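PDB 5HIU: GTPase activator-like protein from Chaetomium thermophilum, which is the fungal counterpart of TSC2, here as its all-helical N-terminal part, and probably acts as a GTPase activator through other regions of the full-length protein. Local coordinates for residues I86-K90 / V120-L125; I362-H367 / H429-R433. All coordinates share one frame; numbering follows the deposited sequence.

Interaction 1 (I86-K90 / V120-L125); sequences IECVK and VALEQL
Val89 and Leu125 cross at about a right angle, and they begin the apolar half of this contact. Val89 CB lies 3.7 Å from Leu125 CD1, with Val89 CG1 almost as near to the same methyl. Val89 CG2 turns to the other helix's backbone. Val89 CG2 rests 3.9 Å from Gln124 CB and equally near the backbone N of Leu125. The torsion explains this: chi1 is -67°, which sets CG1 beside the backbone N and anti to the carbonyl carbon, and leaves CG2 between the backbone N and the carbonyl carbon, facing Gln124 and Leu125. One turn earlier, Ile86 divides its branches. Ile86 CG1 lies 4.0 Å from Ala121 CA, close against the backbone because alanine is small. Ile86 CG2 reaches Val120 CG1 more loosely, at 4.2 Å. The helices come close here, with Ile86 CA and Ala121 CA 5.0 Å apart.

The polar half lies along one margin. Lys90 CE comes 3.2 Å from Gln124 OE1, and Lys90 CG and CD also run near that oxygen. This is contact between the lysine methylenes and the amide. The extended Lys90 chain carries NZ back to Glu87 of its own segment, where Lys90 NZ makes a salt bridge of 2.7 Å with Glu87 OE2. Gln124 is likewise tied to its own segment. Gln124 NE2 donates to Glu123 OE2 across 3.3 Å, nearly in the amide plane and on the anti lone pair. Glu123 OE1 has a second partner in Gln186.

Helix 96-107 lies between the two helices in sequence, and its Leu106 touches both Ala121 and Leu125. The charged and amide ends are thus paired within each segment. Between 86-90 and 120-125 the contact is van der Waals packing, with lysine methylenes and a glutamine amide closing the polar margin.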
loop_
_atom_site.group_PDB
_atom_site.type_symbol
_atom_site.label_atom_id
_atom_site.label_comp_id
_atom_site.label_asym_id
_atom_site.label_seq_id
_atom_site.Cartn_x
_atom_site.Cartn_y
_atom_site.Cartn_z
ATOM N N ILE A 86 -0.127 -26.469 15.916
ATOM C CA ILE A 86 0.041 -25.074 16.266
ATOM C C ILE A 86 0.744 -24.941 17.604
ATOM O O ILE A 86 1.662 -24.124 17.757
ATOM C CB ILE A 86 -1.333 -24.378 16.287
ATOM C CG1 ILE A 86 -1.709 -24.004 14.867
ATOM C CG2 ILE A 86 -1.325 -23.137 17.155
ATOM C CD1 ILE A 86 -3.179 -23.836 14.669
ATOM N N GLU A 87 0.329 -25.745 18.574
ATOM C CA GLU A 87 0.997 -25.723 19.869
ATOM C C GLU A 87 2.409 -26.250 19.751
ATOM O O GLU A 87 3.288 -25.753 20.433
ATOM C CB GLU A 87 0.216 -26.497 20.940
ATOM C CG GLU A 87 -1.059 -25.806 21.390
ATOM C CD GLU A 87 -0.828 -24.362 21.804
ATOM O OE1 GLU A 87 -0.238 -24.150 22.881
ATOM O OE2 GLU A 87 -1.231 -23.437 21.054
ATOM N N CYS A 88 2.631 -27.235 18.880
ATOM C CA CYS A 88 3.961 -27.817 18.707
ATOM C C CYS A 88 4.984 -26.837 18.117
ATOM O O CYS A 88 6.108 -26.755 18.593
ATOM C CB CYS A 88 3.893 -29.093 17.864
ATOM S SG CYS A 88 3.067 -30.463 18.713
ATOM N N VAL A 89 4.611 -26.091 17.088
ATOM C CA VAL A 89 5.579 -25.204 16.455
ATOM C C VAL A 89 6.111 -24.154 17.419
ATOM O O VAL A 89 7.200 -23.666 17.220
ATOM C CB VAL A 89 5.038 -24.523 15.190
ATOM C CG1 VAL A 89 4.806 -25.553 14.104
ATOM C CG2 VAL A 89 3.762 -23.739 15.468
ATOM N N LYS A 90 5.350 -23.823 18.462
ATOM C CA LYS A 90 5.770 -22.847 19.477
ATOM C C LYS A 90 7.036 -23.279 20.214
ATOM O O LYS A 90 7.839 -22.442 20.601
ATOM C CB LYS A 90 4.630 -22.567 20.465
ATOM C CG LYS A 90 3.490 -21.771 19.845
ATOM C CD LYS A 90 2.182 -21.886 20.611
ATOM C CE LYS A 90 1.096 -21.089 19.890
ATOM N NZ LYS A 90 -0.239 -21.014 20.557
ATOM N N VAL A 120 -2.121 -19.152 11.189
ATOM C CA VAL A 120 -1.707 -19.093 12.588
ATOM C C VAL A 120 -0.456 -19.974 12.802
ATOM O O VAL A 120 0.499 -19.573 13.474
ATOM C CB VAL A 120 -2.851 -19.516 13.533
ATOM C CG1 VAL A 120 -2.344 -19.721 14.944
ATOM C CG2 VAL A 120 -3.979 -18.489 13.522
ATOM N N ALA A 121 -0.451 -21.159 12.209
ATOM C CA ALA A 121 0.702 -22.019 12.326
ATOM C C ALA A 121 1.921 -21.280 11.858
ATOM O O ALA A 121 2.932 -21.202 12.572
ATOM C CB ALA A 121 0.524 -23.279 11.506
ATOM N N LEU A 122 1.840 -20.724 10.661
ATOM C CA LEU A 122 3.015 -20.076 10.109
ATOM C C LEU A 122 3.433 -18.905 11.003
ATOM O O LEU A 122 4.597 -18.756 11.352
ATOM C CB LEU A 122 2.760 -19.620 8.685
ATOM C CG LEU A 122 3.991 -19.046 7.983
ATOM C CD1 LEU A 122 5.162 -20.024 7.988
ATOM C CD2 LEU A 122 3.640 -18.688 6.557
ATOM N N GLU A 123 2.453 -18.104 11.393
ATOM C CA GLU A 123 2.675 -16.985 12.274
ATOM C C GLU A 123 3.401 -17.435 13.535
ATOM O O GLU A 123 4.372 -16.793 13.938
ATOM C CB GLU A 123 1.330 -16.337 12.594
ATOM C CG GLU A 123 1.291 -15.421 13.799
ATOM C CD GLU A 123 -0.130 -14.979 14.101
ATOM O OE1 GLU A 123 -0.697 -14.285 13.243
ATOM O OE2 GLU A 123 -0.681 -15.345 15.172
ATOM N N GLN A 124 2.949 -18.539 14.140
ATOM C CA GLN A 124 3.567 -19.060 15.353
ATOM C C GLN A 124 4.896 -19.702 15.089
ATOM O O GLN A 124 5.783 -19.597 15.908
ATOM C CB GLN A 124 2.672 -20.074 16.038
ATOM C CG GLN A 124 1.389 -19.472 16.577
ATOM C CD GLN A 124 1.626 -18.328 17.560
ATOM O OE1 GLN A 124 2.354 -18.473 18.551
ATOM N NE2 GLN A 124 0.997 -17.181 17.289
ATOM N N LEU A 125 5.038 -20.378 13.957
ATOM C CA LEU A 125 6.313 -20.987 13.593
ATOM C C LEU A 125 7.380 -19.914 13.487
ATOM O O LEU A 125 8.502 -20.081 13.974
ATOM C CB LEU A 125 6.206 -21.739 12.261
ATOM C CG LEU A 125 7.446 -22.510 11.805
ATOM C CD1 LEU A 125 7.755 -23.605 12.809
ATOM C CD2 LEU A 125 7.329 -23.100 10.401
#

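Interaction 2 (I362-H367 / H429-R433); sequences INSLFH and HLILR
Arg433 reaches from helix 423-441 to the end of helix 352-366, where Phe366 and His367 receive it. Arg433 CB points toward 362-367. Arg433 CG, anti to the backbone N (chi1 -178°), continues from it and meets Phe366 CB at 3.8 Å. The bend at chi2 then brings Arg433 CD beside His367 ND1, also 3.8 Å away. Arg433 NE donates to Phe366 O at 2.7 Å. This oxygen lies in the guanidinium plane, but NE stands above the carbonyl plane. Arg433 NH2 adds a weak bond to Phe366 O at 3.0 Å. Arg433 CZ lies over one face of the His367 ring, offset toward its rim. The stacked planes are 21° apart, and Arg433 NH1 passes His367 CE1.

One turn earlier on the arginine's helix, Leu430 CD1 meets Phe366 CD2 at 3.8 Å, and Asn363 OD1 lies 3.2 Å from Leu430 CB. Asn363 ND2 is hydrogen-bonded to Gln426 OE1. Phe366 also packs edge-to-face with Trp382.

Phe366 O lies in the last turn of its helix, so the arginine supplies donors at a carboxyl end. The segments 362-366 and 429-433 run nearly parallel, their axes 22° apart, in an all-helical, elongated solenoid-like fold.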
loop_
_atom_site.group_PDB
_atom_site.type_symbol
_atom_site.label_atom_id
_atom_site.label_comp_id
_atom_site.label_asym_id
_atom_site.label_seq_id
_atom_site.Cartn_x
_atom_site.Cartn_y
_atom_site.Cartn_z
ATOM N N ILE A 362 -0.664 25.916 -7.861
ATOM C CA ILE A 362 -0.076 27.216 -8.154
ATOM C C ILE A 362 -0.251 28.131 -6.947
ATOM O O ILE A 362 0.675 28.824 -6.554
ATOM C CB ILE A 362 -0.660 27.843 -9.441
ATOM C CG1 ILE A 362 -0.324 26.969 -10.667
ATOM C CG2 ILE A 362 -0.095 29.243 -9.666
ATOM C CD1 ILE A 362 -1.025 27.405 -11.944
ATOM N N ASN A 363 -1.403 28.089 -6.306
ATOM C CA ASN A 363 -1.589 28.905 -5.116
ATOM C C ASN A 363 -0.674 28.532 -3.968
ATOM O O ASN A 363 -0.335 29.377 -3.160
ATOM C CB ASN A 363 -3.025 28.849 -4.649
ATOM C CG ASN A 363 -3.864 29.919 -5.278
ATOM O OD1 ASN A 363 -3.507 31.091 -5.225
ATOM N ND2 ASN A 363 -4.983 29.535 -5.881
ATOM N N SER A 364 -0.275 27.271 -3.891
ATOM C CA SER A 364 0.638 26.852 -2.842
ATOM C C SER A 364 2.082 27.221 -3.173
ATOM O O SER A 364 2.935 27.250 -2.279
ATOM C CB SER A 364 0.548 25.350 -2.614
ATOM O OG SER A 364 0.984 24.679 -3.773
ATOM N N LEU A 365 2.362 27.461 -4.452
ATOM C CA LEU A 365 3.662 27.995 -4.877
ATOM C C LEU A 365 3.877 29.470 -4.511
ATOM O O LEU A 365 4.970 29.852 -4.124
ATOM C CB LEU A 365 3.834 27.836 -6.374
ATOM C CG LEU A 365 4.049 26.421 -6.857
ATOM C CD1 LEU A 365 4.225 26.474 -8.361
ATOM C CD2 LEU A 365 5.253 25.754 -6.201
ATOM N N PHE A 366 2.849 30.298 -4.652
ATOM C CA PHE A 366 2.996 31.710 -4.372
ATOM C C PHE A 366 2.855 32.020 -2.891
ATOM O O PHE A 366 3.309 33.070 -2.433
ATOM C CB PHE A 366 2.000 32.526 -5.188
ATOM C CG PHE A 366 2.368 32.648 -6.634
ATOM C CD1 PHE A 366 3.217 33.656 -7.061
ATOM C CD2 PHE A 366 1.868 31.761 -7.566
ATOM C CE1 PHE A 366 3.567 33.766 -8.395
ATOM C CE2 PHE A 366 2.210 31.866 -8.898
ATOM C CZ PHE A 366 3.062 32.870 -9.318
ATOM N N HIS A 367 2.210 31.125 -2.147
ATOM C CA HIS A 367 2.093 31.257 -0.687
ATOM C C HIS A 367 2.259 29.892 -0.044
ATOM O O HIS A 367 1.508 28.981 -0.336
ATOM C CB HIS A 367 0.732 31.857 -0.296
ATOM C CG HIS A 367 0.714 32.489 1.068
ATOM N ND1 HIS A 367 -0.201 33.457 1.427
ATOM C CD2 HIS A 367 1.512 32.309 2.149
ATOM C CE1 HIS A 367 0.024 33.833 2.674
ATOM N NE2 HIS A 367 1.059 33.153 3.134
ATOM N N HIS A 429 -8.182 33.712 -4.395
ATOM C CA HIS A 429 -7.010 33.446 -3.559
ATOM C C HIS A 429 -5.707 33.910 -4.203
ATOM O O HIS A 429 -4.867 34.515 -3.533
ATOM C CB HIS A 429 -6.914 31.959 -3.200
ATOM C CG HIS A 429 -7.706 31.589 -1.988
ATOM N ND1 HIS A 429 -9.056 31.847 -1.879
ATOM C CD2 HIS A 429 -7.341 30.992 -0.831
ATOM C CE1 HIS A 429 -9.487 31.427 -0.704
ATOM N NE2 HIS A 429 -8.467 30.904 -0.049
ATOM N N LEU A 430 -5.551 33.612 -5.491
ATOM C CA LEU A 430 -4.344 33.951 -6.248
ATOM C C LEU A 430 -4.243 35.463 -6.550
ATOM O O LEU A 430 -3.232 36.121 -6.271
ATOM C CB LEU A 430 -4.330 33.160 -7.554
ATOM C CG LEU A 430 -3.072 33.246 -8.414
ATOM C CD1 LEU A 430 -1.828 32.831 -7.637
ATOM C CD2 LEU A 430 -3.260 32.377 -9.653
ATOM N N ILE A 431 -5.301 36.010 -7.124
ATOM C CA ILE A 431 -5.361 37.437 -7.314
ATOM C C ILE A 431 -4.900 38.109 -6.027
ATOM O O ILE A 431 -3.971 38.910 -6.053
ATOM C CB ILE A 431 -6.779 37.914 -7.727
ATOM C CG1 ILE A 431 -7.168 37.369 -9.122
ATOM C CG2 ILE A 431 -6.868 39.436 -7.693
ATOM C CD1 ILE A 431 -6.005 37.178 -10.079
ATOM N N LEU A 432 -5.504 37.752 -4.898
ATOM C CA LEU A 432 -5.163 38.419 -3.645
ATOM C C LEU A 432 -3.668 38.308 -3.356
ATOM O O LEU A 432 -3.027 39.297 -2.994
ATOM C CB LEU A 432 -5.981 37.877 -2.462
ATOM C CG LEU A 432 -5.850 38.690 -1.161
ATOM C CD1 LEU A 432 -6.404 40.098 -1.306
ATOM C CD2 LEU A 432 -6.526 37.994 0.006
ATOM N N ARG A 433 -3.121 37.111 -3.536
ATOM C CA ARG A 433 -1.703 36.866 -3.271
ATOM C C ARG A 433 -0.774 37.622 -4.229
ATOM O O ARG A 433 0.182 38.245 -3.789
ATOM C CB ARG A 433 -1.399 35.374 -3.345
ATOM C CG ARG A 433 0.040 35.003 -3.034
ATOM C CD ARG A 433 0.499 35.513 -1.674
ATOM N NE ARG A 433 1.863 35.071 -1.383
ATOM C CZ ARG A 433 2.617 35.521 -0.381
ATOM N NH1 ARG A 433 2.152 36.435 0.462
ATOM N NH2 ARG A 433 3.848 35.049 -0.219
#

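Overall arrangement
Interactions 1 and 2 lie on opposite sides of the chain's centre, about 58 Å apart between their own centres. They share no helix and do not touch. Interaction 1 joins helices 75-89 and 115-126 toward the N-terminal end; interaction 2 joins 352-366 and 423-441 toward the C-terminal end. Both are partly buried. In interaction 1 Lys90 lies at the margin of an apolar contact; in interaction 2 the polar Arg433 and Asn363 are central to it. In 86-90 / 120-125 the salt bridge and amide bond stay within their segments. In 362-367 / 429-433 an arginine crosses to a helix end, adding hydrogen bonds and a stack to leucine-phenylalanine packing.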